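Side-chain contacts in calcium-regulated actin-bundling protein (Dictyostelium discoideum, PDB 4X3N), which binds and bundles actin filaments in a calcium-regulated manner and may contribute to the structure and reorganization of filopodia and pseudopodia during cell movement: residues A[70-75]-A[151-156]; A[60-65]-A[279-284]; A[136-141]-A[157-162]. One frame throughout, in Å; residues are numbered along the deposited sequence.

Contact 1 of 3, residues A[70-75]-A[151-156]. With CA (calcium ion), chain D.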
loop_
_atom_site.group_PDB
_atom_site.type_symbol
_atom_site.label_atom_id
_atom_site.label_comp_id
_atom_site.label_asym_id
_atom_site.label_seq_id
_atom_site.Cartn_x
_atom_site.Cartn_y
_atom_site.Cartn_z
ATOM N N GLU A 70 2.584 -19.284 13.235
ATOM C CA GLU A 70 3.548 -18.451 13.927
ATOM C C GLU A 70 4.349 -17.711 12.952
ATOM O O GLU A 70 4.624 -16.538 13.160
ATOM C CB GLU A 70 4.500 -19.230 14.814
ATOM C CG GLU A 70 3.818 -19.659 16.120
ATOM C CD GLU A 70 3.299 -18.449 16.928
ATOM O OE1 GLU A 70 4.079 -17.488 17.045
ATOM O OE2 GLU A 70 2.132 -18.459 17.426
ATOM N N THR A 71 4.737 -18.377 11.870
ATOM C CA THR A 71 5.632 -17.728 10.958
ATOM C C THR A 71 4.945 -16.590 10.173
ATOM O O THR A 71 5.579 -15.578 9.913
ATOM C CB THR A 71 6.334 -18.739 10.039
ATOM O OG1 THR A 71 6.901 -19.751 10.855
ATOM C CG2 THR A 71 7.416 -18.074 9.243
ATOM N N ILE A 72 3.665 -16.740 9.818
ATOM C CA ILE A 72 3.001 -15.747 9.009
ATOM C C ILE A 72 2.718 -14.586 9.891
ATOM O O ILE A 72 2.844 -13.419 9.448
ATOM C CB ILE A 72 1.749 -16.279 8.226
ATOM C CG1 ILE A 72 1.388 -15.372 7.039
ATOM C CG2 ILE A 72 0.550 -16.457 9.115
ATOM C CD1 ILE A 72 0.407 -15.953 5.986
ATOM N N LYS A 73 2.404 -14.865 11.143
ATOM C CA LYS A 73 2.238 -13.823 12.107
ATOM C C LYS A 73 3.492 -13.010 12.312
ATOM O O LYS A 73 3.407 -11.775 12.366
ATOM C CB LYS A 73 1.784 -14.343 13.451
ATOM C CG LYS A 73 0.372 -14.889 13.416
ATOM C CD LYS A 73 -0.141 -15.103 14.812
ATOM C CE LYS A 73 0.575 -16.266 15.443
ATOM N NZ LYS A 73 0.046 -16.417 16.814
ATOM N N TYR A 74 4.631 -13.656 12.451
ATOM C CA TYR A 74 5.860 -12.894 12.629
ATOM C C TYR A 74 6.182 -12.034 11.403
ATOM O O TYR A 74 6.661 -10.935 11.557
ATOM C CB TYR A 74 7.041 -13.764 12.976
ATOM C CG TYR A 74 7.116 -13.925 14.491
ATOM C CD1 TYR A 74 7.599 -12.901 15.292
ATOM C CD2 TYR A 74 6.634 -15.070 15.116
ATOM C CE1 TYR A 74 7.640 -13.030 16.669
ATOM C CE2 TYR A 74 6.665 -15.211 16.490
ATOM C CZ TYR A 74 7.165 -14.192 17.257
ATOM O OH TYR A 74 7.207 -14.343 18.618
ATOM N N ALA A 75 5.913 -12.552 10.216
ATOM C CA ALA A 75 6.170 -11.792 8.979
ATOM C C ALA A 75 5.293 -10.570 8.895
ATOM O O ALA A 75 5.794 -9.468 8.582
ATOM C CB ALA A 75 6.044 -12.682 7.771
ATOM N N VAL A 151 -0.934 -12.530 -0.378
ATOM C CA VAL A 151 -0.954 -13.911 0.061
ATOM C C VAL A 151 -1.564 -14.009 1.476
ATOM O O VAL A 151 -1.052 -13.405 2.432
ATOM C CB VAL A 151 0.438 -14.541 0.041
ATOM C CG1 VAL A 151 0.373 -15.946 0.554
ATOM C CG2 VAL A 151 1.030 -14.537 -1.358
ATOM N N SER A 152 -2.698 -14.701 1.540
ATOM C CA SER A 152 -3.381 -14.996 2.754
ATOM C C SER A 152 -2.826 -16.306 3.307
ATOM O O SER A 152 -2.187 -17.056 2.584
ATOM C CB SER A 152 -4.855 -15.126 2.485
ATOM O OG SER A 152 -5.087 -16.136 1.501
ATOM N N PHE A 153 -3.089 -16.582 4.571
ATOM C CA PHE A 153 -2.763 -17.886 5.158
ATOM C C PHE A 153 -3.541 -18.962 4.487
ATOM O O PHE A 153 -3.004 -20.024 4.210
ATOM C CB PHE A 153 -3.005 -17.874 6.645
ATOM C CG PHE A 153 -2.333 -18.986 7.410
ATOM C CD1 PHE A 153 -1.036 -19.351 7.146
ATOM C CD2 PHE A 153 -2.991 -19.590 8.501
ATOM C CE1 PHE A 153 -0.425 -20.399 7.873
ATOM C CE2 PHE A 153 -2.354 -20.615 9.268
ATOM C CZ PHE A 153 -1.109 -21.028 8.920
ATOM N N LEU A 154 -4.792 -18.668 4.132
ATOM C CA LEU A 154 -5.620 -19.586 3.354
ATOM C C LEU A 154 -4.933 -19.989 2.051
ATOM O O LEU A 154 -4.915 -21.147 1.719
ATOM C CB LEU A 154 -6.989 -19.049 2.989
ATOM C CG LEU A 154 -7.946 -19.972 2.207
ATOM C CD1 LEU A 154 -8.404 -21.208 2.992
ATOM C CD2 LEU A 154 -9.168 -19.190 1.793
ATOM N N GLU A 155 -4.435 -19.020 1.325
ATOM C CA GLU A 155 -3.814 -19.285 0.021
ATOM C C GLU A 155 -2.529 -20.095 0.192
ATOM O O GLU A 155 -2.307 -21.033 -0.546
ATOM C CB GLU A 155 -3.594 -17.967 -0.724
ATOM C CG GLU A 155 -4.877 -17.423 -1.300
ATOM C CD GLU A 155 -4.714 -16.010 -1.774
ATOM O OE1 GLU A 155 -4.385 -15.166 -0.937
ATOM O OE2 GLU A 155 -4.897 -15.768 -2.982
ATOM N N TYR A 156 -1.717 -19.743 1.182
ATOM C CA TYR A 156 -0.549 -20.563 1.536
ATOM C C TYR A 156 -0.950 -22.020 1.831
ATOM O O TYR A 156 -0.316 -22.979 1.351
ATOM C CB TYR A 156 0.225 -19.962 2.733
ATOM C CG TYR A 156 0.992 -21.010 3.509
ATOM C CD1 TYR A 156 2.215 -21.491 3.039
ATOM C CD2 TYR A 156 0.538 -21.481 4.735
ATOM C CE1 TYR A 156 2.943 -22.452 3.770
ATOM C CE2 TYR A 156 1.214 -22.448 5.443
ATOM C CZ TYR A 156 2.424 -22.960 4.948
ATOM O OH TYR A 156 3.140 -23.930 5.672
HETATM CA CA CA D . -4.511 -13.282 -2.803
HETATM O O HOH W 1 -5.914 -12.584 -1.004
#

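Contact 2 of 3, residues A[60-65]-A[279-284]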
loop_
_atom_site.group_PDB
_atom_site.type_symbol
_atom_site.label_atom_id
_atom_site.label_comp_id
_atom_site.label_asym_id
_atom_site.label_seq_id
_atom_site.Cartn_x
_atom_site.Cartn_y
_atom_site.Cartn_z
ATOM N N GLU A 60 -1.464 -32.796 10.262
ATOM C CA GLU A 60 -0.593 -31.632 10.103
ATOM C C GLU A 60 -1.059 -30.468 10.928
ATOM O O GLU A 60 -0.396 -29.433 10.984
ATOM C CB GLU A 60 -0.573 -31.163 8.678
ATOM C CG GLU A 60 -0.350 -32.300 7.705
ATOM C CD GLU A 60 0.944 -33.070 7.931
ATOM O OE1 GLU A 60 2.029 -32.425 7.920
ATOM O OE2 GLU A 60 0.867 -34.342 8.017
ATOM N N ALA A 61 -2.179 -30.625 11.589
ATOM C CA ALA A 61 -2.699 -29.498 12.354
ATOM C C ALA A 61 -1.656 -28.875 13.239
ATOM O O ALA A 61 -1.478 -27.654 13.265
ATOM C CB ALA A 61 -3.929 -29.910 13.150
ATOM N N GLU A 62 -0.908 -29.678 13.939
ATOM C CA GLU A 62 0.111 -29.171 14.820
ATOM C C GLU A 62 1.168 -28.311 14.107
ATOM O O GLU A 62 1.606 -27.314 14.634
ATOM C CB GLU A 62 0.787 -30.307 15.593
ATOM C CG GLU A 62 1.861 -29.844 16.549
ATOM C CD GLU A 62 1.325 -28.916 17.626
ATOM O OE1 GLU A 62 0.111 -28.905 17.929
ATOM O OE2 GLU A 62 2.124 -28.109 18.130
ATOM N N PHE A 63 1.566 -28.710 12.915
ATOM C CA PHE A 63 2.488 -27.910 12.188
ATOM C C PHE A 63 1.836 -26.596 11.740
ATOM O O PHE A 63 2.432 -25.528 11.743
ATOM C CB PHE A 63 2.906 -28.692 10.960
ATOM C CG PHE A 63 3.960 -28.025 10.168
ATOM C CD1 PHE A 63 3.630 -27.043 9.215
ATOM C CD2 PHE A 63 5.299 -28.409 10.305
ATOM C CE1 PHE A 63 4.630 -26.430 8.474
ATOM C CE2 PHE A 63 6.295 -27.806 9.546
ATOM C CZ PHE A 63 5.980 -26.792 8.657
ATOM N N ILE A 64 0.599 -26.690 11.356
ATOM C CA ILE A 64 -0.113 -25.520 10.824
ATOM C C ILE A 64 -0.156 -24.492 11.929
ATOM O O ILE A 64 0.065 -23.286 11.718
ATOM C CB ILE A 64 -1.490 -25.909 10.295
ATOM C CG1 ILE A 64 -1.347 -26.622 8.954
ATOM C CG2 ILE A 64 -2.376 -24.629 10.090
ATOM C CD1 ILE A 64 -2.523 -27.450 8.585
ATOM N N TYR A 65 -0.414 -24.987 13.128
ATOM C CA TYR A 65 -0.543 -24.146 14.320
ATOM C C TYR A 65 0.747 -23.590 14.833
ATOM O O TYR A 65 0.893 -22.350 15.034
ATOM C CB TYR A 65 -1.245 -24.940 15.439
ATOM C CG TYR A 65 -1.475 -24.123 16.689
ATOM C CD1 TYR A 65 -0.496 -24.084 17.696
ATOM C CD2 TYR A 65 -2.657 -23.413 16.880
ATOM C CE1 TYR A 65 -0.702 -23.337 18.852
ATOM C CE2 TYR A 65 -2.851 -22.662 18.026
ATOM C CZ TYR A 65 -1.863 -22.642 18.999
ATOM O OH TYR A 65 -2.074 -21.901 20.147
ATOM N N MET A 279 -9.177 -24.479 19.070
ATOM C CA MET A 279 -9.506 -23.805 20.324
ATOM C C MET A 279 -8.927 -24.506 21.519
ATOM O O MET A 279 -8.421 -23.881 22.419
ATOM C CB MET A 279 -11.025 -23.684 20.454
ATOM C CG MET A 279 -11.577 -22.613 19.541
ATOM S SD MET A 279 -13.305 -22.224 19.877
ATOM C CE MET A 279 -14.054 -23.893 19.974
ATOM N N ASN A 280 -8.952 -25.828 21.519
ATOM C CA ASN A 280 -8.284 -26.603 22.605
ATOM C C ASN A 280 -6.818 -26.422 22.596
ATOM O O ASN A 280 -6.215 -26.183 23.612
ATOM C CB ASN A 280 -8.686 -28.081 22.549
ATOM C CG ASN A 280 -10.079 -28.335 23.176
ATOM O OD1 ASN A 280 -10.190 -28.476 24.367
ATOM N ND2 ASN A 280 -11.119 -28.353 22.375
ATOM N N ARG A 281 -6.199 -26.536 21.436
ATOM C CA ARG A 281 -4.782 -26.212 21.358
ATOM C C ARG A 281 -4.388 -24.849 21.902
ATOM O O ARG A 281 -3.360 -24.671 22.583
ATOM C CB ARG A 281 -4.344 -26.286 19.892
ATOM C CG ARG A 281 -2.857 -26.176 19.692
ATOM C CD ARG A 281 -2.156 -27.385 20.301
ATOM N NE ARG A 281 -0.725 -27.298 20.083
ATOM C CZ ARG A 281 0.106 -26.504 20.770
ATOM N NH1 ARG A 281 -0.347 -25.722 21.739
ATOM N NH2 ARG A 281 1.420 -26.481 20.466
ATOM N N ASP A 282 -5.197 -23.867 21.562
ATOM C CA ASP A 282 -4.891 -22.481 21.890
ATOM C C ASP A 282 -5.077 -22.241 23.394
ATOM O O ASP A 282 -4.221 -21.657 24.071
ATOM C CB ASP A 282 -5.808 -21.635 21.047
ATOM C CG ASP A 282 -5.400 -20.209 21.018
ATOM O OD1 ASP A 282 -4.236 -19.978 20.647
ATOM O OD2 ASP A 282 -6.244 -19.336 21.307
ATOM N N LEU A 283 -6.183 -22.757 23.923
ATOM C CA LEU A 283 -6.414 -22.792 25.371
ATOM C C LEU A 283 -5.270 -23.432 26.078
ATOM O O LEU A 283 -4.772 -22.898 27.047
ATOM C CB LEU A 283 -7.641 -23.591 25.704
ATOM C CG LEU A 283 -8.011 -23.716 27.177
ATOM C CD1 LEU A 283 -8.474 -22.355 27.743
ATOM C CD2 LEU A 283 -9.102 -24.799 27.312
ATOM N N GLU A 284 -4.850 -24.588 25.587
ATOM C CA GLU A 284 -3.697 -25.282 26.177
ATOM C C GLU A 284 -2.459 -24.365 26.258
ATOM O O GLU A 284 -1.848 -24.222 27.316
ATOM C CB GLU A 284 -3.452 -26.548 25.325
ATOM C CG GLU A 284 -2.197 -27.360 25.610
ATOM C CD GLU A 284 -1.911 -28.434 24.510
ATOM O OE1 GLU A 284 -0.736 -28.785 24.315
ATOM O OE2 GLU A 284 -2.836 -28.935 23.823
#

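Contact 3 of 3, residues A[136-141]-A[157-162]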
loop_
_atom_site.group_PDB
_atom_site.type_symbol
_atom_site.label_atom_id
_atom_site.label_comp_id
_atom_site.label_asym_id
_atom_site.label_seq_id
_atom_site.Cartn_x
_atom_site.Cartn_y
_atom_site.Cartn_z
ATOM N N LYS A 136 8.422 -15.519 -6.521
ATOM C CA LYS A 136 7.378 -14.547 -6.917
ATOM C C LYS A 136 6.573 -15.040 -8.072
ATOM O O LYS A 136 5.386 -14.851 -8.148
ATOM C CB LYS A 136 7.970 -13.164 -7.235
ATOM C CG LYS A 136 8.316 -12.417 -5.976
ATOM C CD LYS A 136 8.338 -10.955 -6.251
ATOM C CE LYS A 136 8.510 -10.206 -4.958
ATOM N NZ LYS A 136 8.580 -8.784 -5.292
ATOM N N GLN A 137 7.230 -15.757 -8.950
ATOM C CA GLN A 137 6.567 -16.437 -10.055
ATOM C C GLN A 137 5.586 -17.524 -9.575
ATOM O O GLN A 137 4.488 -17.679 -10.141
ATOM C CB GLN A 137 7.634 -17.078 -10.924
ATOM C CG GLN A 137 7.143 -17.709 -12.231
ATOM C CD GLN A 137 8.299 -18.449 -12.956
ATOM O OE1 GLN A 137 9.497 -18.155 -12.770
ATOM N NE2 GLN A 137 7.932 -19.414 -13.779
ATOM N N GLU A 138 5.931 -18.232 -8.508
ATOM C CA GLU A 138 4.949 -19.195 -7.971
ATOM C C GLU A 138 3.774 -18.454 -7.297
ATOM O O GLU A 138 2.676 -18.886 -7.362
ATOM C CB GLU A 138 5.587 -20.114 -6.965
ATOM C CG GLU A 138 4.679 -21.234 -6.472
ATOM C CD GLU A 138 5.492 -22.342 -5.828
ATOM O OE1 GLU A 138 5.745 -23.335 -6.537
ATOM O OE2 GLU A 138 5.909 -22.192 -4.657
ATOM N N LEU A 139 4.048 -17.361 -6.621
ATOM C CA LEU A 139 2.950 -16.614 -5.954
ATOM C C LEU A 139 1.925 -16.192 -6.982
ATOM O O LEU A 139 0.741 -16.360 -6.815
ATOM C CB LEU A 139 3.503 -15.355 -5.230
ATOM C CG LEU A 139 4.503 -15.603 -4.098
ATOM C CD1 LEU A 139 4.776 -14.316 -3.351
ATOM C CD2 LEU A 139 4.038 -16.663 -3.125
ATOM N N ARG A 140 2.440 -15.612 -8.054
ATOM C CA ARG A 140 1.712 -15.074 -9.168
ATOM C C ARG A 140 0.998 -16.123 -10.015
ATOM O O ARG A 140 -0.132 -15.914 -10.411
ATOM C CB ARG A 140 2.759 -14.364 -10.049
ATOM C CG ARG A 140 2.264 -13.500 -11.126
ATOM C CD ARG A 140 3.474 -12.822 -11.737
ATOM N NE ARG A 140 3.936 -11.732 -10.875
ATOM C CZ ARG A 140 5.198 -11.543 -10.515
ATOM N NH1 ARG A 140 6.168 -12.363 -10.958
ATOM N NH2 ARG A 140 5.484 -10.484 -9.753
ATOM N N GLU A 141 1.657 -17.256 -10.266
ATOM C CA GLU A 141 1.068 -18.325 -11.063
ATOM C C GLU A 141 0.139 -19.237 -10.279
ATOM O O GLU A 141 -0.837 -19.708 -10.806
ATOM C CB GLU A 141 2.185 -19.196 -11.652
ATOM C CG GLU A 141 2.800 -18.531 -12.872
ATOM C CD GLU A 141 3.923 -19.333 -13.509
ATOM O OE1 GLU A 141 4.755 -18.724 -14.202
ATOM O OE2 GLU A 141 3.973 -20.547 -13.280
ATOM N N LEU A 157 -1.999 -22.199 2.618
ATOM C CA LEU A 157 -2.455 -23.537 2.972
ATOM C C LEU A 157 -2.930 -24.394 1.838
ATOM O O LEU A 157 -2.563 -25.562 1.722
ATOM C CB LEU A 157 -3.541 -23.483 4.019
ATOM C CG LEU A 157 -3.002 -22.987 5.354
ATOM C CD1 LEU A 157 -4.159 -22.667 6.312
ATOM C CD2 LEU A 157 -2.115 -24.021 6.086
ATOM N N LEU A 158 -3.718 -23.806 0.960
ATOM C CA LEU A 158 -4.244 -24.523 -0.149
ATOM C C LEU A 158 -3.161 -25.011 -1.089
ATOM O O LEU A 158 -3.273 -26.125 -1.654
ATOM C CB LEU A 158 -5.174 -23.621 -0.917
ATOM C CG LEU A 158 -6.693 -23.657 -0.659
ATOM C CD1 LEU A 158 -7.266 -24.623 0.324
ATOM C CD2 LEU A 158 -7.262 -22.284 -0.578
ATOM N N TYR A 159 -2.154 -24.169 -1.297
ATOM C CA TYR A 159 -1.072 -24.513 -2.185
ATOM C C TYR A 159 -0.123 -25.494 -1.499
ATOM O O TYR A 159 0.290 -26.447 -2.122
ATOM C CB TYR A 159 -0.342 -23.294 -2.759
ATOM C CG TYR A 159 0.646 -23.694 -3.850
ATOM C CD1 TYR A 159 0.192 -24.157 -5.088
ATOM C CD2 TYR A 159 2.017 -23.669 -3.616
ATOM C CE1 TYR A 159 1.082 -24.562 -6.065
ATOM C CE2 TYR A 159 2.909 -24.092 -4.568
ATOM C CZ TYR A 159 2.435 -24.530 -5.779
ATOM O OH TYR A 159 3.328 -24.905 -6.724
ATOM N N GLN A 160 0.136 -25.328 -0.210
ATOM C CA GLN A 160 0.986 -26.295 0.505
ATOM C C GLN A 160 0.400 -27.712 0.448
ATOM O O GLN A 160 1.115 -28.677 0.218
ATOM C CB GLN A 160 1.202 -25.845 1.925
ATOM C CG GLN A 160 2.007 -26.776 2.787
ATOM C CD GLN A 160 3.464 -26.886 2.363
ATOM O OE1 GLN A 160 4.153 -25.905 2.302
ATOM N NE2 GLN A 160 3.922 -28.095 2.081
ATOM N N TYR A 161 -0.916 -27.819 0.584
ATOM C CA TYR A 161 -1.594 -29.117 0.708
ATOM C C TYR A 161 -2.302 -29.401 -0.562
ATOM O O TYR A 161 -3.339 -30.053 -0.581
ATOM C CB TYR A 161 -2.519 -29.051 1.926
ATOM C CG TYR A 161 -1.743 -28.847 3.149
ATOM C CD1 TYR A 161 -0.909 -29.848 3.652
ATOM C CD2 TYR A 161 -1.783 -27.642 3.837
ATOM C CE1 TYR A 161 -0.165 -29.660 4.806
ATOM C CE2 TYR A 161 -1.034 -27.461 4.997
ATOM C CZ TYR A 161 -0.227 -28.448 5.469
ATOM O OH TYR A 161 0.529 -28.184 6.589
ATOM N N LYS A 162 -1.719 -28.958 -1.683
ATOM C CA LYS A 162 -2.375 -29.093 -2.946
ATOM C C LYS A 162 -2.559 -30.544 -3.466
ATOM O O LYS A 162 -3.402 -30.749 -4.366
ATOM C CB LYS A 162 -1.693 -28.266 -4.047
ATOM C CG LYS A 162 -0.313 -28.798 -4.491
ATOM C CD LYS A 162 0.386 -27.831 -5.408
ATOM C CE LYS A 162 1.858 -28.188 -5.561
ATOM N NZ LYS A 162 1.929 -29.431 -6.355
#

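Contact 1 of 3, residues A[70-75]-A[151-156]
Ile72, in the middle of helix 61-79, stands opposite Phe153, the first residue of helix 153-160, with their CA atoms 7.3 Å apart; no hydrogen bond joins the two segments. Segment 151-156 changes course here, from a short, weakly bonded strand into the helix, and Ile72 packs against this junction with both ends of its branched side chain. Its CG1 lies anti to the backbone N (chi1 -160°), which carries CD1 out to the start of the helix, 3.8 Å from Phe153 CA. The other branch, CG2, lies over one face of the Phe153 ring as a CH-pi contact, 4.3 Å from the centroid and 27° off the normal; its closest ring atom is Phe153 CD1, at 3.8 Å.

Behind this apolar contact, the same helix start is tied to calcium. Ser152 is the N-cap and forms a capping box with Glu155: Glu155 N donates to Ser152 OG over 3.0 Å, while Ser152 N and OG both donate to Glu155 OE1, on the anti side of the carboxylate. Glu155 binds the calcium ion through both oxygens, OE1 at 2.7 Å and OE2 at 2.5 Å; the two donors on OE1 probably restrain the rotation of the carboxylate. Asp144, Asn146, Asp148 and the carbonyl of Arg150 complete the protein ligands, a spacing consistent with an EF-hand loop whose last ligand is a bidentate glutamate. Ile72 thus touches the backbone of the helix that carries this ligand.

Around the pair, helix 42-57 meets Phe153 through Phe42, Gln45 and Ala46, helix 96-111 brings Phe102 against Ile72, and Val151 pairs through its backbone with Leu94 of strand 93-95.

Contact 2 of 3, residues A[60-65]-A[279-284]
The start of helix 61-79 packs against helix 273-290, near the C terminus, with Arg281 serving as the hub. Its guanidinium grips the Glu62 carboxylate side-on: NE donates to OE1 over 2.8 Å and NH2 to OE2 over 2.9 Å, each bond nearly straight and each using the syn lone pair of its oxygen. The paired groups are nearly coplanar and form one flat, bidentate unit. Glu62 OE2 also bonds to Ser66 OG one turn along its own helix, and Arg281 NH1 has a second carboxylate partner in Glu285; both ends of the bridge are therefore held from within their own helices.

Helix 273-290 also packs with helices 181-211 and 232-255, where Met279 meets Leu190 and Val248, and the contact joins this C-terminal helical part to the helix that touches the calcium-binding half. The segment axes come no closer than 11.6 Å and cross at -54°. Tyr65 reaches across this distance. With CG anti to the backbone N (chi1 -177°), its ring lies under the aliphatic part of Arg281, whose CG sits almost on the ring normal, 3.5 Å from the centroid, in a CH-pi contact. The bend of the arginine at chi2 turns the chain back above the ring, bringing the guanidinium over CE1 with its plane tilted 36° to the ring. At the far end of Tyr65, OH donates to Asp282 OD1 over 2.9 Å, meeting its anti lone pair; OD1 lies at the ring edge, in the ring plane, while the carboxylate is turned steeply to it. Trp278 meets the Tyr65 ring edge-to-face.

Contact 3 of 3, residues A[136-141]-A[157-162]
Helix 132-143, which widens into a pi-type turn at 139-141, and the last turn of helix 153-160 are joined here by one side chain from each, Glu138 and Tyr159. Tyr159 OH donates a hydrogen bond of 2.9 Å to Glu138 OE1. The hydroxyl does not approach within the carboxylate plane but from above it, 66° out. Much of the contact is accordingly made by the flat side of the carboxylate: Glu138 CD lies 3.4 Å from Tyr159 CE2, and Glu138 OE2 is 3.6 Å from the same ring carbon. The carboxylate and ring planes stand 56° apart, and the acid meets the ring obliquely, near the CE2 and OH corner.

Both side chains set out from their backbones toward the partner segment. Glu138 has CG anti to the backbone N (chi1 -174°) and stays extended beyond CG, which carries its carboxylate to the hydroxyl end of the tyrosine. Asp144, Asn146, Asp148 and Arg150 of the calcium site lie between the two helices, and Glu155 is supplied by the first turn of the second; this helix-loop-helix is consistent with an EF-hand, and the bond joins the entering helix to the exiting one. It lies at the surface; the Tyr159 side chain is about 11 Å from the ion, and neither residue is a ligand.

On the entering helix, Glu138 OE2 has a long, weak ion pair with Arg135, and the Glu138 side chain packs on Gln128 and Leu130. Further round that helix, Arg140 forms a salt bridge with Asp97 of a second subunit. After Gln160 the exiting helix ends, and the OH of the buried Tyr161 bonds to Ser125 OG.

In the fold
From the N terminus, helix 61-79 comes first and serves two contacts: its start enters contact 2 and its middle enters contact 1. Contact 2 closes the longest loop, returning only at helix 273-290, and both other contacts nest inside it. Contact 1 closes at strand 150-152 and the start of helix 153-160. Contact 3 opens on helix 132-143, before contact 1 has closed, and ends further along helix 153-160, so these two cross. Together they link the calcium-binding helix-loop-helix to helix 61-79 and, through it, to the C-terminal helix. Direct packing joins them too: Val151 meets Leu139, Phe153 meets Ile64, and Tyr161 meets Glu60 and Ile64.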